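Local structure of esterase (Rhizomucor miehei CAU432, 4WY8) at residues P49-E54 with E106-A111; L68-P73 with A114-N119. The protein hydrolyses carboxylic esters, as a fungal carboxylesterase with an alpha/beta hydrolase fold. All blocks are in the same frame, centred on the assembly; numbering follows the deposited sequence.

Contact 1: P49-E54 with E106-A111; sequences PDVYLE and ELTVRA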
ATOM      1  N   PRO A  49       5.613 -18.496  12.666  1.00 17.91           N
ATOM      2  CA  PRO A  49       4.366 -19.255  12.543  1.00 18.26           C
ATOM      3  C   PRO A  49       4.636 -20.721  12.273  1.00 16.87           C
ATOM      4  O   PRO A  49       5.676 -21.058  11.716  1.00 18.64           O
ATOM      5  CB  PRO A  49       3.662 -18.612  11.336  1.00 14.24           C
ATOM      6  CG  PRO A  49       4.349 -17.309  11.121  1.00 15.98           C
ATOM      7  CD  PRO A  49       5.759 -17.514  11.581  1.00 15.04           C
ATOM      8  N   ASP A  50       3.715 -21.572  12.696  1.00 18.94           N
ATOM      9  CA  ASP A  50       3.752 -22.997  12.420  1.00 21.34           C
ATOM     10  C   ASP A  50       3.170 -23.318  11.047  1.00 24.22           C
ATOM     11  O   ASP A  50       2.076 -22.840  10.699  1.00 21.11           O
ATOM     12  CB  ASP A  50       2.945 -23.737  13.477  1.00 31.67           C
ATOM     13  CG  ASP A  50       3.573 -23.658  14.839  1.00 34.49           C
ATOM     14  OD1 ASP A  50       4.808 -23.837  14.942  1.00 31.78           O
ATOM     15  OD2 ASP A  50       2.822 -23.372  15.799  1.00 47.57           O
ATOM     16  N   VAL A  51       3.878 -24.136  10.274  1.00 17.72           N
ATOM     17  CA  VAL A  51       3.381 -24.495   8.958  1.00 15.39           C
ATOM     18  C   VAL A  51       3.562 -25.972   8.731  1.00 16.31           C
ATOM     19  O   VAL A  51       4.439 -26.607   9.314  1.00 17.40           O
ATOM     20  CB  VAL A  51       4.100 -23.713   7.801  1.00 14.47           C
ATOM     21  CG1 VAL A  51       3.928 -22.178   7.948  1.00 12.46           C
ATOM     22  CG2 VAL A  51       5.577 -24.088   7.719  1.00 15.34           C
ATOM     23  N   TYR A  52       2.720 -26.516   7.869  1.00 17.40           N
ATOM     24  CA  TYR A  52       2.920 -27.840   7.324  1.00 20.61           C
ATOM     25  C   TYR A  52       3.866 -27.710   6.134  1.00 19.13           C
ATOM     26  O   TYR A  52       3.523 -27.039   5.161  1.00 20.75           O
ATOM     27  CB  TYR A  52       1.576 -28.461   6.911  1.00 20.88           C
ATOM     28  CG  TYR A  52       1.716 -29.842   6.323  1.00 23.88           C
ATOM     29  CD1 TYR A  52       1.482 -30.968   7.095  1.00 29.02           C
ATOM     30  CD2 TYR A  52       2.123 -30.022   5.009  1.00 28.63           C
ATOM     31  CE1 TYR A  52       1.634 -32.246   6.563  1.00 37.53           C
ATOM     32  CE2 TYR A  52       2.285 -31.293   4.471  1.00 34.39           C
ATOM     33  CZ  TYR A  52       2.041 -32.396   5.252  1.00 33.71           C
ATOM     34  OH  TYR A  52       2.199 -33.648   4.702  1.00 45.49           O
ATOM     35  N   LEU A  53       5.025 -28.377   6.182  1.00 15.14           N
ATOM     36  CA  LEU A  53       6.009 -28.247   5.109  1.00 18.37           C
ATOM     37  C   LEU A  53       6.249 -29.572   4.394  1.00 24.99           C
ATOM     38  O   LEU A  53       6.332 -30.624   5.020  1.00 27.56           O
ATOM     39  CB  LEU A  53       7.331 -27.679   5.649  1.00 18.34           C
ATOM     40  CG  LEU A  53       8.429 -27.461   4.598  1.00 22.31           C
ATOM     41  CD1 LEU A  53       9.254 -26.218   4.900  1.00 24.27           C
ATOM     42  CD2 LEU A  53       9.351 -28.651   4.562  1.00 24.28           C
ATOM     43  N   GLU A  54       6.349 -29.497   3.071  1.00 25.95           N
ATOM     44  CA  GLU A  54       6.579 -30.657   2.220  1.00 26.14           C
ATOM     45  C   GLU A  54       7.679 -30.365   1.220  1.00 23.18           C
ATOM     46  O   GLU A  54       7.661 -29.319   0.564  1.00 23.48           O
ATOM     47  CB  GLU A  54       5.291 -31.049   1.473  1.00 24.79           C
ATOM     48  CG  GLU A  54       5.523 -32.029   0.300  1.00 38.41           C
ATOM     49  CD  GLU A  54       4.237 -32.434  -0.446  1.00 50.89           C
ATOM     50  OE1 GLU A  54       4.311 -33.323  -1.338  1.00 41.01           O
ATOM     51  OE2 GLU A  54       3.168 -31.827  -0.183  1.00 54.98           O
ATOM     52  N   GLU A 106       5.191 -16.473   7.141  1.00 11.03           N
ATOM     53  CA  GLU A 106       4.170 -15.432   7.409  1.00 14.12           C
ATOM     54  C   GLU A 106       3.144 -15.297   6.274  1.00 10.78           C
ATOM     55  O   GLU A 106       1.950 -15.187   6.509  1.00 13.46           O
ATOM     56  CB  GLU A 106       4.837 -14.070   7.655  1.00 12.99           C
ATOM     57  CG  GLU A 106       5.501 -13.919   9.026  1.00 15.07           C
ATOM     58  CD  GLU A 106       4.518 -13.891  10.210  1.00 19.60           C
ATOM     59  OE1 GLU A 106       3.300 -13.643  10.019  1.00 19.11           O
ATOM     60  OE2 GLU A 106       4.985 -14.099  11.355  1.00 23.02           O
ATOM     61  N   LEU A 107       3.627 -15.276   5.041  1.00 13.60           N
ATOM     62  CA  LEU A 107       2.747 -15.193   3.881  1.00 12.26           C
ATOM     63  C   LEU A 107       1.798 -16.400   3.844  1.00 11.64           C
ATOM     64  O   LEU A 107       0.603 -16.282   3.608  1.00 10.36           O
ATOM     65  CB  LEU A 107       3.594 -15.128   2.610  1.00  9.20           C
ATOM     66  CG  LEU A 107       2.854 -14.970   1.279  1.00 15.76           C
ATOM     67  CD1 LEU A 107       1.988 -13.674   1.206  1.00  6.77           C
ATOM     68  CD2 LEU A 107       3.853 -15.048   0.121  1.00  9.10           C
ATOM     69  N   THR A 108       2.362 -17.568   4.095  1.00 12.05           N
ATOM     70  CA  THR A 108       1.604 -18.803   4.156  1.00  7.97           C
ATOM     71  C   THR A 108       0.443 -18.691   5.117  1.00  9.82           C
ATOM     72  O   THR A 108      -0.705 -18.965   4.726  1.00  9.00           O
ATOM     73  CB  THR A 108       2.483 -19.984   4.591  1.00 11.53           C
ATOM     74  OG1 THR A 108       3.526 -20.199   3.622  1.00  9.21           O
ATOM     75  CG2 THR A 108       1.623 -21.238   4.760  1.00  8.03           C
ATOM     76  N   VAL A 109       0.697 -18.284   6.366  1.00  8.82           N
ATOM     77  CA  VAL A 109      -0.440 -18.308   7.301  1.00 10.42           C
ATOM     78  C   VAL A 109      -1.345 -17.090   7.187  1.00 11.55           C
ATOM     79  O   VAL A 109      -2.548 -17.169   7.489  1.00 12.96           O
ATOM     80  CB  VAL A 109       0.010 -18.430   8.774  1.00 14.58           C
ATOM     81  CG1 VAL A 109       0.864 -19.700   8.955  1.00  9.61           C
ATOM     82  CG2 VAL A 109       0.812 -17.202   9.184  1.00 11.27           C
ATOM     83  N   ARG A 110      -0.813 -15.964   6.724  1.00 12.06           N
ATOM     84  CA  ARG A 110      -1.668 -14.786   6.591  1.00 14.66           C
ATOM     85  C   ARG A 110      -2.586 -14.923   5.377  1.00 11.48           C
ATOM     86  O   ARG A 110      -3.734 -14.548   5.435  1.00 14.58           O
ATOM     87  CB  ARG A 110      -0.840 -13.511   6.492  1.00 14.29           C
ATOM     88  CG  ARG A 110      -0.111 -13.159   7.788  1.00 13.20           C
ATOM     89  CD  ARG A 110       0.618 -11.831   7.644  1.00 11.70           C
ATOM     90  NE  ARG A 110       1.693 -11.667   8.622  1.00 13.34           N
ATOM     91  CZ  ARG A 110       2.177 -10.489   9.014  1.00 16.89           C
ATOM     92  NH1 ARG A 110       1.667  -9.359   8.521  1.00 13.79           N
ATOM     93  NH2 ARG A 110       3.183 -10.441   9.885  1.00 12.64           N
ATOM     94  N   ALA A 111      -2.078 -15.472   4.283  1.00 13.62           N
ATOM     95  CA  ALA A 111      -2.886 -15.610   3.076  1.00 14.17           C
ATOM     96  C   ALA A 111      -3.702 -16.895   3.107  1.00 13.77           C
ATOM     97  O   ALA A 111      -4.637 -17.054   2.327  1.00 12.13           O
ATOM     98  CB  ALA A 111      -1.997 -15.579   1.825  1.00  8.46           C
TER
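The ring of Pro49 leans against two side chains about one helical turn apart, Val109 and Glu106, where the lead-in to the edge strand 51-59 meets helix 101-111. This is a strand-helix contact at the rim of an alpha/beta hydrolase fold, and it illustrates how a helix can flank a sheet edge: between 49-54 and 106-111 the contact is made by van der Waals packing alone, while the helix is tied to the next strand through Thr108. Pro49 CB fits the fork of Val109, with CG1 and CG2 each 3.8 Å from it. Farther round the ring, Pro49 CG lies 3.3 Å from Glu106 OE2, and the two side chains meet at roughly a right angle. Glu106 sets off away from the 49-54 segment, but a bend at its second torsion (chi2 -68°) swings the carboxylate back to the ring.

Farther along, Val51 uses a single branch: its CG1 reaches Thr108 CG2 at 4.0 Å and Val109 CG1 at 4.1 Å, crossing both side chains about perpendicularly. Together these contacts bury a modest 218 Å².

The next shell explains the poses. Thr108 turns its methyl to Val51 because CG2 stands anti to the backbone N, leaving OG1 to hydrogen-bond with Val104 O and Thr71 OG1. Tyr105 adds a further helix surface beside Pro49 and Val51. Arg110, one turn beyond Glu106, has a second acid, Asp308 of helix 301-322, on its NH1. The salt bridge from Arg110 NE to Glu106 OE1, 2.9 Å long, is fairly straight on the donor side (160°), with the oxygen in the guanidinium plane, but OE1 is met on its anti side, 31° out of the carboxylate plane.

Contact 2: L68-P73 with A114-N119; sequences LTITRP and AVIFVN
Leu68 spreads its two methyls over a pair of branched side chains on the facing strand, CD2 lying 4.1 Å from Val118 CG2 and CD1 4.3 Å from Ile116 CG2. Next along, Ile70 CG2 is the bump that settles between Ile116 and Ala114, 4.2 Å from Ile116 CG1. Leu68 and Ile70 each run alongside their directly paired neighbours, Val118 and Ile116, pointing the same way. These two non-hydrogen-bonded pairs, with Ala114, put aliphatic side chains next to each other on one face, a worked case of register bringing like beside like.

The opposite face, carrying Thr69, Thr71, Val115 and Phe117, is more polar. Its pairs are hydrogen-bonded, Thr69 with Phe117 and Thr71 with Val115, each through two backbone bonds. Thr71 OG1 lies beside Val115 CB at 3.6 Å, while its polar partner is Thr108 OG1 on helix 101-111. Phe117 keeps its CB near Thr69, but with CG anti to the backbone N (chi1 -167°) the ring leads away from the strand 68-73. Past the end of the pairing, Asn119 reaches back across: ND2 donates to Thr69 OG1 over 3.0 Å, nearly straight at 170° and within the amide plane. Glu55 OE1 also bonds that hydroxyl, and the same ND2 reaches Glu67 O.

The pair lies inside the central mixed sheet of the alpha/beta hydrolase fold, where antiparallel 65-73 joins the parallel strands that begin at 114-118; strand 51-59 is bonded to the outer side of 68-73, and strand 83-87 lies beside 114-119. Helix 101-111 packs on the threonine face through Val104 and Thr108, Ile151 and Val153 meet Ile116 and Ala114, and His88 lays its ring almost parallel to that of Phe117.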
ATOM      1  N   LEU A  68      11.076 -28.154  -5.157  1.00 16.83           N
ATOM      2  CA  LEU A  68      10.027 -27.303  -4.615  1.00 19.72           C
ATOM      3  C   LEU A  68       9.918 -27.483  -3.109  1.00 21.63           C
ATOM      4  O   LEU A  68      10.014 -28.610  -2.610  1.00 23.75           O
ATOM      5  CB  LEU A  68       8.679 -27.644  -5.250  1.00 15.39           C
ATOM      6  CG  LEU A  68       8.654 -27.698  -6.779  1.00 17.77           C
ATOM      7  CD1 LEU A  68       7.252 -28.075  -7.245  1.00 17.34           C
ATOM      8  CD2 LEU A  68       9.100 -26.395  -7.411  1.00 17.30           C
ATOM      9  N   THR A  69       9.760 -26.376  -2.386  1.00 16.80           N
ATOM     10  CA  THR A  69       9.411 -26.411  -0.960  1.00 14.76           C
ATOM     11  C   THR A  69       8.000 -25.844  -0.810  1.00 13.52           C
ATOM     12  O   THR A  69       7.756 -24.680  -1.113  1.00 17.82           O
ATOM     13  CB  THR A  69      10.434 -25.607  -0.108  1.00 16.74           C
ATOM     14  OG1 THR A  69      11.754 -26.072  -0.398  1.00 21.41           O
ATOM     15  CG2 THR A  69      10.191 -25.786   1.355  1.00 16.99           C
ATOM     16  N   ILE A  70       7.058 -26.668  -0.373  1.00 16.46           N
ATOM     17  CA  ILE A  70       5.673 -26.249  -0.281  1.00 11.49           C
ATOM     18  C   ILE A  70       5.235 -26.089   1.162  1.00 16.47           C
ATOM     19  O   ILE A  70       5.250 -27.055   1.936  1.00 16.22           O
ATOM     20  CB  ILE A  70       4.750 -27.254  -0.966  1.00 16.75           C
ATOM     21  CG1 ILE A  70       5.278 -27.564  -2.367  1.00 14.27           C
ATOM     22  CG2 ILE A  70       3.312 -26.728  -0.985  1.00 14.37           C
ATOM     23  CD1 ILE A  70       4.552 -28.688  -3.052  1.00 21.86           C
ATOM     24  N   THR A  71       4.807 -24.883   1.531  1.00 15.99           N
ATOM     25  CA  THR A  71       4.340 -24.668   2.901  1.00 13.53           C
ATOM     26  C   THR A  71       2.840 -24.359   2.909  1.00 13.90           C
ATOM     27  O   THR A  71       2.346 -23.695   2.008  1.00 12.43           O
ATOM     28  CB  THR A  71       5.139 -23.519   3.599  1.00 11.98           C
ATOM     29  OG1 THR A  71       5.182 -22.386   2.739  1.00 12.99           O
ATOM     30  CG2 THR A  71       6.582 -23.945   3.895  1.00 10.54           C
ATOM     31  N   ARG A  72       2.102 -24.874   3.892  1.00 13.54           N
ATOM     32  CA  ARG A  72       0.690 -24.504   4.037  1.00 14.19           C
ATOM     33  C   ARG A  72       0.300 -24.365   5.506  1.00 14.34           C
ATOM     34  O   ARG A  72       1.001 -24.879   6.368  1.00 12.11           O
ATOM     35  CB  ARG A  72      -0.224 -25.506   3.292  1.00 18.49           C
ATOM     36  CG  ARG A  72       0.259 -26.904   3.201  1.00 18.53           C
ATOM     37  CD  ARG A  72      -0.440 -27.710   2.077  1.00 19.34           C
ATOM     38  NE  ARG A  72      -1.872 -27.865   2.300  1.00 17.51           N
ATOM     39  CZ  ARG A  72      -2.793 -27.850   1.339  1.00 21.93           C
ATOM     40  NH1 ARG A  72      -4.077 -28.008   1.653  1.00 17.62           N
ATOM     41  NH2 ARG A  72      -2.436 -27.675   0.067  1.00 16.59           N
ATOM     42  N   PRO A  73      -0.823 -23.674   5.794  1.00 10.48           N
ATOM     43  CA  PRO A  73      -1.204 -23.571   7.207  1.00 11.37           C
ATOM     44  C   PRO A  73      -1.526 -24.957   7.759  1.00 16.88           C
ATOM     45  O   PRO A  73      -1.881 -25.845   6.973  1.00 16.21           O
ATOM     46  CB  PRO A  73      -2.461 -22.683   7.188  1.00 13.34           C
ATOM     47  CG  PRO A  73      -2.502 -22.046   5.822  1.00 12.36           C
ATOM     48  CD  PRO A  73      -1.800 -23.014   4.909  1.00 13.02           C
ATOM     49  N   ALA A 114      -1.086 -22.130  -0.150  1.00 13.13           N
ATOM     50  CA  ALA A 114       0.083 -22.981  -0.309  1.00 14.63           C
ATOM     51  C   ALA A 114       1.157 -22.156  -0.986  1.00 13.61           C
ATOM     52  O   ALA A 114       0.988 -21.723  -2.133  1.00 12.79           O
ATOM     53  CB  ALA A 114      -0.231 -24.236  -1.136  1.00 11.72           C
ATOM     54  N   VAL A 115       2.250 -21.901  -0.284  1.00 11.78           N
ATOM     55  CA  VAL A 115       3.342 -21.198  -0.934  1.00 11.54           C
ATOM     56  C   VAL A 115       4.296 -22.230  -1.529  1.00 14.09           C
ATOM     57  O   VAL A 115       4.813 -23.126  -0.842  1.00 15.46           O
ATOM     58  CB  VAL A 115       4.074 -20.249   0.022  1.00  9.15           C
ATOM     59  CG1 VAL A 115       5.161 -19.549  -0.703  1.00  9.53           C
ATOM     60  CG2 VAL A 115       3.094 -19.212   0.572  1.00 11.10           C
ATOM     61  N   ILE A 116       4.479 -22.128  -2.835  1.00 14.42           N
ATOM     62  CA  ILE A 116       5.329 -23.042  -3.564  1.00 11.65           C
ATOM     63  C   ILE A 116       6.640 -22.340  -3.904  1.00 12.81           C
ATOM     64  O   ILE A 116       6.726 -21.520  -4.818  1.00  9.74           O
ATOM     65  CB  ILE A 116       4.603 -23.547  -4.812  1.00 14.18           C
ATOM     66  CG1 ILE A 116       3.306 -24.252  -4.369  1.00 16.72           C
ATOM     67  CG2 ILE A 116       5.474 -24.497  -5.592  1.00 10.96           C
ATOM     68  CD1 ILE A 116       2.320 -24.470  -5.474  1.00 18.37           C
ATOM     69  N   PHE A 117       7.645 -22.668  -3.105  1.00 12.39           N
ATOM     70  CA  PHE A 117       8.957 -22.063  -3.140  1.00 12.07           C
ATOM     71  C   PHE A 117       9.873 -22.818  -4.107  1.00 13.94           C
ATOM     72  O   PHE A 117      10.213 -23.969  -3.892  1.00 15.25           O
ATOM     73  CB  PHE A 117       9.540 -22.069  -1.711  1.00 16.21           C
ATOM     74  CG  PHE A 117      10.766 -21.212  -1.532  1.00 12.86           C
ATOM     75  CD1 PHE A 117      12.037 -21.746  -1.700  1.00 12.45           C
ATOM     76  CD2 PHE A 117      10.642 -19.870  -1.174  1.00  9.69           C
ATOM     77  CE1 PHE A 117      13.175 -20.952  -1.521  1.00 13.82           C
ATOM     78  CE2 PHE A 117      11.759 -19.072  -1.016  1.00 11.28           C
ATOM     79  CZ  PHE A 117      13.031 -19.615  -1.181  1.00 10.85           C
ATOM     80  N   VAL A 118      10.288 -22.164  -5.173  1.00 12.63           N
ATOM     81  CA  VAL A 118      11.130 -22.821  -6.138  1.00 15.29           C
ATOM     82  C   VAL A 118      12.586 -22.659  -5.744  1.00 17.43           C
ATOM     83  O   VAL A 118      13.080 -21.525  -5.643  1.00 14.48           O
ATOM     84  CB  VAL A 118      10.911 -22.241  -7.542  1.00 17.55           C
ATOM     85  CG1 VAL A 118      11.806 -22.953  -8.537  1.00 11.94           C
ATOM     86  CG2 VAL A 118       9.437 -22.358  -7.917  1.00 10.62           C
ATOM     87  N   ASN A 119      13.261 -23.772  -5.456  1.00 14.68           N
ATOM     88  CA  ASN A 119      14.687 -23.701  -5.179  1.00 16.81           C
ATOM     89  C   ASN A 119      15.467 -23.709  -6.482  1.00 16.31           C
ATOM     90  O   ASN A 119      16.102 -24.697  -6.816  1.00 14.51           O
ATOM     91  CB  ASN A 119      15.123 -24.860  -4.282  1.00 15.15           C
ATOM     92  CG  ASN A 119      14.369 -24.887  -2.978  1.00 15.39           C
ATOM     93  OD1 ASN A 119      14.746 -24.210  -2.019  1.00 17.34           O
ATOM     94  ND2 ASN A 119      13.275 -25.641  -2.937  1.00 15.75           N
TER

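In the fold
Contacts 1 and 2 are adjoining pieces of one sheet margin, their centres about 9 Å apart, and their segments alternate along the chain. Strand 51-59 joins strand 65-73 through Tyr52 N to Arg72 O at 2.8 Å and Glu54 O to Ile70 N at 2.9 Å. Thr108 is the other point where the two contacts touch, its CG2 lying 3.5 Å from Arg72 CA. Contact 1 lies at the outer edge of the sheet, while contact 2 leads inward: strand 83-87 follows it in the sheet and runs into an HGGG sequence that, as in hormone-sensitive-lipase relatives, probably shapes the oxyanion hole, and strand 159-163 beyond leads to the likely nucleophile elbow.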